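Local coordinates for 2-oxo-1,2-dihydroquinoline 8-monooxygenase, oxygenase component (Pseudomonas putida, PDB 1Z02), which probably hydroxylates 2-oxo-1,2-dihydroquinoline at position 8, as a trimeric Rieske oxygenase that holds a [2Fe-2S] cluster and a mononuclear iron, at residues R20-K25 / D383-V388; S28-Y33 / T396-A401; K34-G39 / G207-A212; L238-L243 / A272-N277; D248-V253 / D391-T396. All coordinates share one frame; numbering follows the deposited sequence.

Interaction 1 (R20-K25 / D383-V388); sequences RANNAK and DDEQLV
R20, A21 and N22 of the N-terminal tail lie along the loop that leaves helix 380-384 and leads to helix 392-404 in the catalytic, Bet v 1-like part of the chain. The R20 guanidinium meets the carbonyls where helix 380-384 ends. Its NH1 reaches D383 O at 2.9 Å, in the carbonyl plane and on a lone pair, with an N-H...O angle of 147°; a second bond from the same nitrogen, R20 NH1 to E385 O, is weak. A water extends the grip, accepting from R20 NH2 at 2.9 Å and donating to D383 O at 2.8 Å. Such a positive group should suit the partly negative end of a helix. From CG to NE the R20 chain is fully extended, which brings R20 CD to 4.1 Å from Q386 CG. Further along the loop, N22 CB packs 4.0 Å from L387 CD1. Beyond it, L387 also touches H86 of a neighbouring subunit, so the loop is held between the tail and that subunit. The straightest bond joins the two backbones: A21 N donates to L387 O at 2.7 Å and 170°, approaching from 46° above the carbonyl plane.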
# COMPACT_ATOMS: atom_id res chain seq x y z
N ARG A 20 -18.87 4.29 -31.68
CA ARG A 20 -18.05 5.19 -30.87
C ARG A 20 -17.10 6.01 -31.74
O ARG A 20 -16.69 5.58 -32.82
CB ARG A 20 -17.25 4.41 -29.82
CG ARG A 20 -16.21 3.45 -30.37
CD ARG A 20 -15.47 2.78 -29.22
NE ARG A 20 -14.44 1.85 -29.69
CZ ARG A 20 -13.53 1.30 -28.89
NH1 ARG A 20 -13.53 1.58 -27.60
NH2 ARG A 20 -12.61 0.48 -29.40
N ALA A 21 -16.76 7.20 -31.26
CA ALA A 21 -15.87 8.10 -31.99
C ALA A 21 -14.42 7.62 -32.04
O ALA A 21 -13.73 7.87 -33.03
CB ALA A 21 -15.94 9.49 -31.39
N ASN A 22 -13.97 6.95 -30.98
CA ASN A 22 -12.59 6.47 -30.94
C ASN A 22 -12.40 5.11 -31.59
O ASN A 22 -12.20 4.10 -30.91
CB ASN A 22 -12.05 6.45 -29.50
CG ASN A 22 -12.85 5.56 -28.56
OD1 ASN A 22 -12.30 4.97 -27.63
ND2 ASN A 22 -14.16 5.48 -28.79
N ASN A 23 -12.48 5.07 -32.91
CA ASN A 23 -12.29 3.84 -33.67
C ASN A 23 -10.79 3.53 -33.74
O ASN A 23 -9.96 4.36 -33.37
CB ASN A 23 -12.88 3.99 -35.07
CG ASN A 23 -12.40 5.24 -35.79
OD1 ASN A 23 -13.15 5.88 -36.52
ND2 ASN A 23 -11.14 5.59 -35.59
N ALA A 24 -10.45 2.33 -34.21
CA ALA A 24 -9.05 1.90 -34.28
C ALA A 24 -8.14 2.89 -35.00
O ALA A 24 -7.02 3.13 -34.56
CB ALA A 24 -8.96 0.54 -34.94
N LYS A 25 -8.62 3.44 -36.11
CA LYS A 25 -7.82 4.39 -36.87
C LYS A 25 -7.51 5.62 -36.02
O LYS A 25 -6.38 6.10 -35.99
CB LYS A 25 -8.57 4.81 -38.14
CG LYS A 25 -7.65 5.32 -39.25
CD LYS A 25 -7.00 6.67 -38.93
CE LYS A 25 -7.79 7.82 -39.53
NZ LYS A 25 -9.11 8.03 -38.89
N ASP A 383 -8.34 2.01 -24.18
CA ASP A 383 -8.76 1.20 -25.32
C ASP A 383 -10.27 1.01 -25.34
O ASP A 383 -10.88 1.08 -26.41
CB ASP A 383 -8.14 -0.19 -25.28
CG ASP A 383 -6.65 -0.19 -25.53
OD1 ASP A 383 -6.06 -1.28 -25.44
OD2 ASP A 383 -6.07 0.88 -25.82
N ASP A 384 -10.86 0.75 -24.17
CA ASP A 384 -12.29 0.47 -24.06
C ASP A 384 -13.25 1.64 -23.84
O ASP A 384 -14.47 1.46 -23.87
CB ASP A 384 -12.53 -0.58 -22.98
CG ASP A 384 -11.94 -1.93 -23.33
OD1 ASP A 384 -12.01 -2.86 -22.50
OD2 ASP A 384 -11.40 -2.06 -24.45
N GLU A 385 -12.72 2.84 -23.60
CA GLU A 385 -13.59 3.99 -23.41
C GLU A 385 -14.43 4.11 -24.70
O GLU A 385 -13.96 3.77 -25.79
CB GLU A 385 -12.75 5.25 -23.21
CG GLU A 385 -11.96 5.65 -24.45
CD GLU A 385 -11.01 6.81 -24.19
OE1 GLU A 385 -11.19 7.54 -23.19
OE2 GLU A 385 -10.07 6.99 -25.01
N GLN A 386 -15.67 4.57 -24.58
CA GLN A 386 -16.50 4.74 -25.78
C GLN A 386 -16.84 6.21 -25.94
O GLN A 386 -17.85 6.69 -25.45
CB GLN A 386 -17.77 3.88 -25.68
CG GLN A 386 -17.43 2.39 -25.61
CD GLN A 386 -18.62 1.48 -25.84
OE1 GLN A 386 -19.28 1.55 -26.87
NE2 GLN A 386 -18.88 0.61 -24.88
N LEU A 387 -15.96 6.92 -26.64
CA LEU A 387 -16.13 8.35 -26.86
C LEU A 387 -17.20 8.65 -27.90
O LEU A 387 -17.54 7.80 -28.72
CB LEU A 387 -14.79 8.97 -27.28
CG LEU A 387 -13.62 8.67 -26.33
CD1 LEU A 387 -12.35 9.39 -26.81
CD2 LEU A 387 -13.99 9.09 -24.91
N VAL A 388 -17.72 9.87 -27.86
CA VAL A 388 -18.78 10.28 -28.78
C VAL A 388 -18.46 11.58 -29.50
O VAL A 388 -17.35 12.11 -29.39
CB VAL A 388 -20.11 10.43 -28.03
CG1 VAL A 388 -20.60 9.06 -27.57
CG2 VAL A 388 -19.93 11.34 -26.84
O HOH W 1 -10.98 -1.37 -27.81

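Interaction 2 (S28-Y33 / T396-A401); sequences SQYQPY and TWRKLA
Y33 and R398, the residues most covered here, join the short N-terminal helix 31-34 to helix 392-404 of the catalytic, Bet v 1-like domain. The aliphatic part of R398 runs between two tyrosine rings. Its CG sits over the centre of the Y33 ring, 3.7 Å from the centroid and 13° off the normal. Its CD lies over the centre of the Y30 ring, 4.0 Å from that centroid and 8° off the normal. Both are CH-pi contacts. The R398 guanidinium lies roughly parallel to the Y33 ring but almost perpendicular to Y30, whose CE1 meets it at the edge. Its cation-pi attraction to Y30 is long and at most weak; the guanidinium is paired by salt bridges to E385 and E214.

Y33 has its CG anti to the backbone N (chi1 -174°), which swings the ring across R398 and brings its far end to W397. There W397 NE1 donates to Y33 OH at 3.2 Å, the oxygen a little tilted from the indole plane. The two ring planes are nearly perpendicular, and Y33 CE2 packs 3.9 Å from W397 CE2. A401 CB touches the Y33 ring at its edge, 3.9 Å from CD2.

K399 closes the more exposed flank. It is extended beyond CG and crosses Q29, its CE 3.9 Å from Q29 CB. At its end K399 NZ donates to Q29 OE1 at 3.1 Å, coming from well above the amide plane and not along a lone pair.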
# COMPACT_ATOMS: atom_id res chain seq x y z
N SER A 28 -5.03 5.02 -33.07
CA SER A 28 -3.65 4.86 -33.53
C SER A 28 -2.99 6.22 -33.70
O SER A 28 -1.76 6.31 -33.76
CB SER A 28 -3.60 4.10 -34.86
OG SER A 28 -4.09 4.89 -35.93
N GLN A 29 -3.80 7.27 -33.77
CA GLN A 29 -3.28 8.62 -33.94
C GLN A 29 -2.87 9.29 -32.64
O GLN A 29 -2.41 10.43 -32.64
CB GLN A 29 -4.30 9.48 -34.70
CG GLN A 29 -4.41 9.11 -36.19
CD GLN A 29 -5.51 9.85 -36.91
OE1 GLN A 29 -6.69 9.56 -36.73
NE2 GLN A 29 -5.14 10.83 -37.73
N TYR A 30 -3.06 8.59 -31.52
CA TYR A 30 -2.63 9.14 -30.24
C TYR A 30 -2.01 8.09 -29.32
O TYR A 30 -2.25 8.08 -28.11
CB TYR A 30 -3.76 9.90 -29.53
CG TYR A 30 -5.09 9.21 -29.35
CD1 TYR A 30 -5.26 8.19 -28.40
CD2 TYR A 30 -6.21 9.62 -30.06
CE1 TYR A 30 -6.51 7.62 -28.17
CE2 TYR A 30 -7.47 9.06 -29.84
CZ TYR A 30 -7.61 8.07 -28.89
OH TYR A 30 -8.87 7.56 -28.67
N GLN A 31 -1.19 7.23 -29.92
CA GLN A 31 -0.49 6.18 -29.18
C GLN A 31 0.54 6.81 -28.24
O GLN A 31 0.69 6.37 -27.11
CB GLN A 31 0.21 5.22 -30.15
CG GLN A 31 0.87 4.01 -29.45
CD GLN A 31 -0.11 3.19 -28.63
OE1 GLN A 31 -1.14 2.74 -29.15
NE2 GLN A 31 0.20 2.97 -27.35
N PRO A 32 1.27 7.85 -28.70
CA PRO A 32 2.26 8.49 -27.83
C PRO A 32 1.64 9.05 -26.54
O PRO A 32 2.27 9.04 -25.47
CB PRO A 32 2.83 9.60 -28.71
CG PRO A 32 2.76 9.00 -30.08
CD PRO A 32 1.37 8.38 -30.07
N TYR A 33 0.40 9.52 -26.65
CA TYR A 33 -0.34 10.07 -25.51
C TYR A 33 -0.73 8.93 -24.55
O TYR A 33 -0.73 9.11 -23.34
CB TYR A 33 -1.59 10.80 -26.01
CG TYR A 33 -2.39 11.54 -24.94
CD1 TYR A 33 -3.38 10.89 -24.21
CD2 TYR A 33 -2.18 12.90 -24.70
CE1 TYR A 33 -4.16 11.58 -23.27
CE2 TYR A 33 -2.94 13.60 -23.76
CZ TYR A 33 -3.93 12.94 -23.05
OH TYR A 33 -4.71 13.63 -22.15
N THR A 396 -8.86 15.66 -30.31
CA THR A 396 -8.03 16.60 -31.03
C THR A 396 -6.81 16.97 -30.19
O THR A 396 -5.72 17.17 -30.72
CB THR A 396 -8.80 17.88 -31.37
OG1 THR A 396 -9.92 17.54 -32.19
CG2 THR A 396 -7.91 18.87 -32.12
N TRP A 397 -7.01 17.08 -28.87
CA TRP A 397 -5.91 17.42 -27.98
C TRP A 397 -4.92 16.26 -27.90
O TRP A 397 -3.71 16.48 -27.95
CB TRP A 397 -6.46 17.78 -26.59
CG TRP A 397 -5.55 17.44 -25.43
CD1 TRP A 397 -5.74 16.45 -24.51
CD2 TRP A 397 -4.31 18.07 -25.09
NE1 TRP A 397 -4.69 16.42 -23.62
CE2 TRP A 397 -3.80 17.41 -23.95
CE3 TRP A 397 -3.58 19.14 -25.64
CZ2 TRP A 397 -2.59 17.77 -23.36
CZ3 TRP A 397 -2.38 19.50 -25.05
CH2 TRP A 397 -1.90 18.81 -23.91
N ARG A 398 -5.42 15.04 -27.80
CA ARG A 398 -4.55 13.87 -27.72
C ARG A 398 -3.69 13.76 -28.97
O ARG A 398 -2.50 13.46 -28.89
CB ARG A 398 -5.36 12.59 -27.53
CG ARG A 398 -6.09 12.50 -26.20
CD ARG A 398 -6.70 11.14 -26.04
NE ARG A 398 -7.64 11.07 -24.93
CZ ARG A 398 -8.47 10.04 -24.73
NH1 ARG A 398 -9.31 10.03 -23.70
NH2 ARG A 398 -8.47 9.03 -25.59
N LYS A 399 -4.28 13.99 -30.14
CA LYS A 399 -3.54 13.91 -31.38
C LYS A 399 -2.43 14.95 -31.48
O LYS A 399 -1.30 14.62 -31.82
CB LYS A 399 -4.49 14.09 -32.57
CG LYS A 399 -5.44 12.94 -32.79
CD LYS A 399 -6.22 13.16 -34.08
CE LYS A 399 -7.23 12.06 -34.32
NZ LYS A 399 -7.90 12.24 -35.64
N LEU A 400 -2.75 16.20 -31.17
CA LEU A 400 -1.75 17.26 -31.25
C LEU A 400 -0.66 17.06 -30.20
O LEU A 400 0.50 17.37 -30.44
CB LEU A 400 -2.40 18.64 -31.10
CG LEU A 400 -2.79 19.20 -29.73
CD1 LEU A 400 -1.60 19.91 -29.09
CD2 LEU A 400 -3.93 20.17 -29.90
N ALA A 401 -1.03 16.54 -29.04
CA ALA A 401 -0.06 16.30 -27.98
C ALA A 401 0.90 15.19 -28.43
O ALA A 401 2.11 15.25 -28.17
CB ALA A 401 -0.77 15.90 -26.70

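Interaction 3 (K34-G39 / G207-A212); sequences KDAAWG and GNWRIA
W209 and R210, at the start of helix 209-216, donate hydrogen bonds to backbone carbonyls of the A36-G39 type I beta turn and of K34 before it. W209 NE1 donates to A36 O at 3.0 Å, nearly along the C=O axis (164° at the oxygen), and the oxygen lies close to the indole plane. The same A36 O takes the turn's own bond from G39 N, also at 3.0 Å, so two donors hold it. R210 NH2 reaches K34 O at 2.9 Å in a weak bond; its stronger partner is Y33 O. One water accepts from R210 NH1 at 2.7 Å and donates more loosely to K34 O.

Packing adds to this. The R210 chain bends at chi3 (-67°), laying one guanidinium face against the turn, with A37 CA 3.6 Å above its plane and K34 O near its edge. G39 CA comes within 3.4 Å of W209 NE1, a close fit of glycine backbone against the indole.

Around the pair, W209 rests on H326 of strand 325-335, R210 packs on W382 of helix 380-384, and I211 turns to M372 of helix 363-376. The helix start is set among these, where loop 34-39 reaches it.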
# COMPACT_ATOMS: atom_id res chain seq x y z
N LYS A 34 -1.06 7.77 -25.11
CA LYS A 34 -1.41 6.62 -24.29
C LYS A 34 -0.18 6.16 -23.53
O LYS A 34 -0.27 5.57 -22.45
CB LYS A 34 -1.91 5.47 -25.16
CG LYS A 34 -3.22 5.68 -25.88
CD LYS A 34 -3.65 4.37 -26.51
CE LYS A 34 -5.02 4.46 -27.16
NZ LYS A 34 -5.51 3.09 -27.53
N ASP A 35 0.98 6.41 -24.13
CA ASP A 35 2.27 6.03 -23.55
C ASP A 35 2.83 7.06 -22.57
O ASP A 35 3.79 6.77 -21.87
CB ASP A 35 3.30 5.84 -24.66
CG ASP A 35 2.96 4.69 -25.59
OD1 ASP A 35 3.55 4.63 -26.69
OD2 ASP A 35 2.10 3.85 -25.22
N ALA A 36 2.22 8.25 -22.52
CA ALA A 36 2.72 9.31 -21.65
C ALA A 36 2.17 9.37 -20.22
O ALA A 36 1.88 10.45 -19.70
CB ALA A 36 2.52 10.66 -22.35
N ALA A 37 2.06 8.22 -19.56
CA ALA A 37 1.55 8.19 -18.20
C ALA A 37 2.36 9.06 -17.23
O ALA A 37 1.79 9.77 -16.40
CB ALA A 37 1.49 6.75 -17.69
N TRP A 38 3.69 9.01 -17.35
CA TRP A 38 4.56 9.79 -16.47
C TRP A 38 4.69 11.24 -16.89
O TRP A 38 5.34 12.04 -16.21
CB TRP A 38 5.95 9.14 -16.40
CG TRP A 38 5.96 7.89 -15.59
CD1 TRP A 38 5.58 6.64 -16.00
CD2 TRP A 38 6.32 7.77 -14.21
NE1 TRP A 38 5.70 5.75 -14.96
CE2 TRP A 38 6.15 6.42 -13.85
CE3 TRP A 38 6.79 8.67 -13.25
CZ2 TRP A 38 6.43 5.94 -12.56
CZ3 TRP A 38 7.05 8.21 -11.97
CH2 TRP A 38 6.88 6.85 -11.64
N GLY A 39 4.07 11.59 -18.01
CA GLY A 39 4.10 12.96 -18.50
C GLY A 39 5.03 13.23 -19.67
O GLY A 39 5.86 12.40 -20.04
N GLY A 207 -4.52 10.58 -8.94
CA GLY A 207 -4.84 9.95 -10.21
C GLY A 207 -3.89 10.50 -11.26
O GLY A 207 -3.18 11.48 -11.01
N ASN A 208 -3.91 9.89 -12.43
CA ASN A 208 -3.04 10.29 -13.54
C ASN A 208 -3.38 11.68 -14.08
O ASN A 208 -4.56 12.06 -14.13
CB ASN A 208 -3.14 9.27 -14.67
CG ASN A 208 -2.22 9.59 -15.82
OD1 ASN A 208 -1.01 9.39 -15.73
ND2 ASN A 208 -2.79 10.10 -16.91
N TRP A 209 -2.36 12.42 -14.51
CA TRP A 209 -2.52 13.77 -15.03
C TRP A 209 -3.40 13.96 -16.27
O TRP A 209 -4.12 14.96 -16.37
CB TRP A 209 -1.15 14.41 -15.32
CG TRP A 209 -0.47 13.89 -16.55
CD1 TRP A 209 0.27 12.75 -16.66
CD2 TRP A 209 -0.48 14.48 -17.85
NE1 TRP A 209 0.72 12.59 -17.95
CE2 TRP A 209 0.26 13.64 -18.71
CE3 TRP A 209 -1.07 15.64 -18.38
CZ2 TRP A 209 0.45 13.93 -20.07
CZ3 TRP A 209 -0.88 15.92 -19.74
CH2 TRP A 209 -0.13 15.07 -20.56
N ARG A 210 -3.34 13.03 -17.22
CA ARG A 210 -4.12 13.13 -18.45
C ARG A 210 -5.62 13.17 -18.17
O ARG A 210 -6.35 13.94 -18.78
CB ARG A 210 -3.80 11.95 -19.37
CG ARG A 210 -2.36 11.87 -19.82
CD ARG A 210 -2.03 10.52 -20.46
NE ARG A 210 -2.08 9.42 -19.50
CZ ARG A 210 -1.78 8.15 -19.79
NH1 ARG A 210 -1.86 7.23 -18.85
NH2 ARG A 210 -1.41 7.82 -21.02
N ILE A 211 -6.07 12.34 -17.24
CA ILE A 211 -7.49 12.28 -16.90
C ILE A 211 -7.94 13.60 -16.28
O ILE A 211 -9.07 14.03 -16.49
CB ILE A 211 -7.76 11.14 -15.90
CG1 ILE A 211 -7.36 9.80 -16.53
CG2 ILE A 211 -9.22 11.12 -15.49
CD1 ILE A 211 -7.99 9.52 -17.92
N ALA A 212 -7.07 14.23 -15.51
CA ALA A 212 -7.37 15.50 -14.89
C ALA A 212 -7.39 16.62 -15.94
O ALA A 212 -8.28 17.46 -15.95
CB ALA A 212 -6.34 15.81 -13.81
O HOH W 2 -1.26 4.69 -19.45

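Interaction 4 (L238-L243 / A272-N277); sequences LPLGLL and APVLEN
A272 pairs with L243 in the hydrogen-bonded manner of antiparallel strands: A272 N donates to L243 O at 2.8 Å, and A272 O accepts from L243 N at 2.8 Å. P273, which has no N-H to give, stands opposite L242 in a non-hydrogen-bonded pair. Its CA instead makes a C-H...O contact of 3.2 Å with G241 O, and its CB meets P239 CB at 3.8 Å.

V274 is the most covered residue. Its N reaches G241 O at 2.6 Å, and its O accepts from L240 N nearly in line with the carbonyl (168°). With CG1 anti to the backbone N (chi1 178°), CG2 is left beside that N and pressed on L243 CG at 3.4 Å, tighter than usual van der Waals contact. This face also packs on A124 of a neighbouring subunit.

Past L275, L240 CD1 lies 3.4 Å from the backbone C of E276. Strands 241-243 and 272-274, whose axes run at 141°, belong to a small three-stranded antiparallel sheet, 241-244, 271-277 and 282-283, in the catalytic domain; its edge lies near the mononuclear iron site, the side chain of L242 being about 12 Å from the iron.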
# COMPACT_ATOMS: atom_id res chain seq x y z
N LEU A 238 -27.71 26.98 -16.83
CA LEU A 238 -26.79 26.29 -17.71
C LEU A 238 -27.46 25.37 -18.72
O LEU A 238 -28.55 24.86 -18.48
CB LEU A 238 -25.80 25.45 -16.89
CG LEU A 238 -25.11 26.15 -15.72
CD1 LEU A 238 -24.16 25.16 -15.05
CD2 LEU A 238 -24.36 27.38 -16.19
N PRO A 239 -26.83 25.18 -19.89
CA PRO A 239 -27.35 24.32 -20.95
C PRO A 239 -27.02 22.85 -20.66
O PRO A 239 -26.02 22.56 -19.99
CB PRO A 239 -26.64 24.83 -22.20
CG PRO A 239 -25.30 25.20 -21.66
CD PRO A 239 -25.66 25.93 -20.38
N LEU A 240 -27.84 21.93 -21.15
CA LEU A 240 -27.61 20.50 -20.92
C LEU A 240 -26.26 20.10 -21.49
O LEU A 240 -25.67 19.11 -21.06
CB LEU A 240 -28.71 19.67 -21.57
CG LEU A 240 -30.14 19.89 -21.06
CD1 LEU A 240 -31.06 18.88 -21.73
CD2 LEU A 240 -30.20 19.72 -19.55
N GLY A 241 -25.77 20.86 -22.46
CA GLY A 241 -24.49 20.58 -23.08
C GLY A 241 -24.21 21.45 -24.29
O GLY A 241 -25.09 22.18 -24.76
N LEU A 242 -22.97 21.40 -24.78
CA LEU A 242 -22.54 22.16 -25.94
C LEU A 242 -22.13 21.18 -27.03
O LEU A 242 -21.36 20.25 -26.78
CB LEU A 242 -21.33 23.05 -25.60
CG LEU A 242 -21.56 24.43 -24.98
CD1 LEU A 242 -20.21 25.10 -24.74
CD2 LEU A 242 -22.41 25.28 -25.92
N LEU A 243 -22.63 21.40 -28.24
CA LEU A 243 -22.32 20.51 -29.36
C LEU A 243 -21.60 21.17 -30.51
O LEU A 243 -21.89 22.32 -30.86
CB LEU A 243 -23.58 19.91 -29.96
CG LEU A 243 -24.68 19.25 -29.18
CD1 LEU A 243 -25.83 19.04 -30.15
CD2 LEU A 243 -24.21 17.95 -28.58
N ALA A 272 -23.15 24.77 -30.44
CA ALA A 272 -24.53 25.07 -30.09
C ALA A 272 -24.96 24.41 -28.78
O ALA A 272 -24.69 23.23 -28.55
CB ALA A 272 -25.46 24.65 -31.22
N PRO A 273 -25.65 25.16 -27.91
CA PRO A 273 -26.12 24.61 -26.64
C PRO A 273 -27.28 23.66 -26.83
O PRO A 273 -28.05 23.78 -27.79
CB PRO A 273 -26.51 25.86 -25.85
CG PRO A 273 -27.01 26.77 -26.92
CD PRO A 273 -25.97 26.60 -28.01
N VAL A 274 -27.39 22.69 -25.93
CA VAL A 274 -28.47 21.71 -25.96
C VAL A 274 -29.43 22.15 -24.86
O VAL A 274 -29.03 22.24 -23.70
CB VAL A 274 -27.96 20.31 -25.63
CG1 VAL A 274 -29.11 19.32 -25.64
CG2 VAL A 274 -26.89 19.90 -26.63
N LEU A 275 -30.67 22.44 -25.23
CA LEU A 275 -31.65 22.89 -24.24
C LEU A 275 -32.66 21.85 -23.80
O LEU A 275 -33.46 22.11 -22.91
CB LEU A 275 -32.41 24.12 -24.76
CG LEU A 275 -31.63 25.43 -24.87
CD1 LEU A 275 -30.63 25.36 -26.01
CD2 LEU A 275 -32.61 26.56 -25.10
N GLU A 276 -32.63 20.67 -24.39
CA GLU A 276 -33.59 19.66 -23.97
C GLU A 276 -33.22 18.23 -24.28
O GLU A 276 -32.30 17.96 -25.06
CB GLU A 276 -34.98 19.98 -24.56
CG GLU A 276 -35.03 20.01 -26.08
CD GLU A 276 -36.39 20.44 -26.62
OE1 GLU A 276 -36.66 20.22 -27.81
OE2 GLU A 276 -37.20 21.00 -25.86
N ASN A 277 -33.94 17.31 -23.65
CA ASN A 277 -33.75 15.88 -23.82
C ASN A 277 -35.15 15.28 -23.80
O ASN A 277 -35.71 15.04 -22.73
CB ASN A 277 -32.94 15.30 -22.68
CG ASN A 277 -32.44 13.92 -22.98
OD1 ASN A 277 -31.25 13.72 -23.28
ND2 ASN A 277 -33.34 12.94 -22.92

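Interaction 5 (D248-V253 / D391-T396); sequences DCIAVV and DISPIT
I392 O is gripped twice from one turn further along helix 392-404, a helix of the Bet v 1-like catalytic domain that packs alongside strand 250-253, an outer strand of its seven-stranded antiparallel sheet within the chain. T396 N gives the ordinary helical bond to I392 O at 3.0 Å, and T396 OG1 adds a short one to the same oxygen at 2.5 Å, nearly in line with the carbonyl. The torsion that puts the hydroxyl beside the backbone N (chi1 -60°) leaves T396 CG2 directed to the strand.

No hydrogen bond crosses the contact, which is apolar packing. I250 sends its extended CG1-CD1 arm into the helix: CD1 comes 3.6 Å from S393 CA and 3.7 Å from S393 OG, and 4.0 Å from I392 O. At one end C249 SG rests 4.3 Å from I392 CG2. The axes of strand 250-253 and helix 392-396 run almost parallel, 7° apart and 10.3 Å at closest; I250 and T396 also touch M262 of the adjacent strand 261-264.

At the helix start, D391 OD1 bonds H86 NE2 of a neighbouring subunit, a cluster ligand, resembling the aspartate bridge known in Rieske oxygenases. At the other end, V252 CG2 and T396 CG2 meet at 3.7 Å.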
# COMPACT_ATOMS: atom_id res chain seq x y z
N ASP A 248 -14.64 22.29 -38.17
CA ASP A 248 -13.62 23.23 -37.71
C ASP A 248 -14.04 23.96 -36.44
O ASP A 248 -13.70 25.13 -36.25
CB ASP A 248 -13.34 24.25 -38.82
CG ASP A 248 -14.58 25.04 -39.22
OD1 ASP A 248 -14.43 25.99 -40.01
OD2 ASP A 248 -15.69 24.71 -38.75
N CYS A 249 -14.78 23.29 -35.57
CA CYS A 249 -15.22 23.89 -34.31
C CYS A 249 -14.01 24.18 -33.43
O CYS A 249 -14.10 24.96 -32.48
CB CYS A 249 -16.16 22.94 -33.58
SG CYS A 249 -15.39 21.36 -33.20
N ILE A 250 -12.89 23.55 -33.76
CA ILE A 250 -11.65 23.74 -33.01
C ILE A 250 -10.51 24.09 -33.97
O ILE A 250 -10.39 23.49 -35.03
CB ILE A 250 -11.26 22.45 -32.23
CG1 ILE A 250 -12.35 22.10 -31.21
CG2 ILE A 250 -9.91 22.64 -31.53
CD1 ILE A 250 -12.11 20.81 -30.47
N ALA A 251 -9.69 25.06 -33.60
CA ALA A 251 -8.57 25.46 -34.43
C ALA A 251 -7.27 24.94 -33.82
O ALA A 251 -6.93 25.28 -32.67
CB ALA A 251 -8.53 26.98 -34.56
N VAL A 252 -6.55 24.12 -34.57
CA VAL A 252 -5.28 23.58 -34.09
C VAL A 252 -4.13 24.48 -34.53
O VAL A 252 -3.98 24.78 -35.72
CB VAL A 252 -5.04 22.15 -34.64
CG1 VAL A 252 -3.76 21.56 -34.05
CG2 VAL A 252 -6.23 21.25 -34.32
N VAL A 253 -3.33 24.92 -33.56
CA VAL A 253 -2.19 25.78 -33.84
C VAL A 253 -0.93 24.93 -33.77
O VAL A 253 -0.69 24.25 -32.77
CB VAL A 253 -2.10 26.94 -32.84
CG1 VAL A 253 -0.96 27.88 -33.24
CG2 VAL A 253 -3.41 27.69 -32.81
N ASP A 391 -16.62 14.38 -27.95
CA ASP A 391 -15.25 14.06 -27.59
C ASP A 391 -14.26 14.45 -28.66
O ASP A 391 -13.10 14.05 -28.62
CB ASP A 391 -15.15 12.57 -27.24
CG ASP A 391 -15.82 12.25 -25.92
OD1 ASP A 391 -16.54 11.24 -25.83
OD2 ASP A 391 -15.60 13.03 -24.97
N ILE A 392 -14.71 15.23 -29.63
CA ILE A 392 -13.80 15.67 -30.67
C ILE A 392 -12.77 16.61 -30.03
O ILE A 392 -11.67 16.81 -30.56
CB ILE A 392 -14.53 16.44 -31.78
CG1 ILE A 392 -13.50 16.96 -32.78
CG2 ILE A 392 -15.31 17.60 -31.20
CD1 ILE A 392 -13.89 16.81 -34.19
N SER A 393 -13.14 17.18 -28.88
CA SER A 393 -12.25 18.08 -28.16
C SER A 393 -11.06 17.32 -27.60
O SER A 393 -9.92 17.55 -28.02
CB SER A 393 -12.98 18.76 -27.00
OG SER A 393 -13.99 19.63 -27.47
N PRO A 394 -11.30 16.39 -26.66
CA PRO A 394 -10.16 15.66 -26.11
C PRO A 394 -9.36 14.89 -27.16
O PRO A 394 -8.14 14.82 -27.07
CB PRO A 394 -10.80 14.76 -25.04
CG PRO A 394 -12.21 14.57 -25.53
CD PRO A 394 -12.58 15.93 -26.07
N ILE A 395 -10.04 14.31 -28.15
CA ILE A 395 -9.35 13.55 -29.19
C ILE A 395 -8.39 14.47 -29.95
O ILE A 395 -7.23 14.11 -30.19
CB ILE A 395 -10.35 12.89 -30.16
CG1 ILE A 395 -11.16 11.82 -29.42
CG2 ILE A 395 -9.61 12.30 -31.36
CD1 ILE A 395 -12.24 11.16 -30.24
N THR A 396 -8.86 15.66 -30.31
CA THR A 396 -8.03 16.60 -31.03
C THR A 396 -6.81 16.97 -30.19
O THR A 396 -5.72 17.17 -30.72
CB THR A 396 -8.80 17.88 -31.37
OG1 THR A 396 -9.92 17.54 -32.19
CG2 THR A 396 -7.91 18.87 -32.12

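How the interactions relate
Interactions 1, 2, 3 and 5 form a touching network, though 3 and 5 do not meet. E385 OE2 of interaction 1 makes a 2.7 Å salt bridge to R398 NH2 of interaction 2. D383 OD2 of interaction 1 meets K34 NZ of interaction 3 at 2.9 Å, and Y33 O and R210 NH2 probably bond at 2.7 Å between interactions 2 and 3. Interactions 2 and 5 share T396 on helix 392-404. Interaction 4 stands apart, its nearest atoms about 6 Å from interaction 5 and about 8 Å from interaction 1. Interactions 4 and 5 both approach the mononuclear iron: L242 is about 12 Å and S393 about 13 Å from it, measured from the side chains.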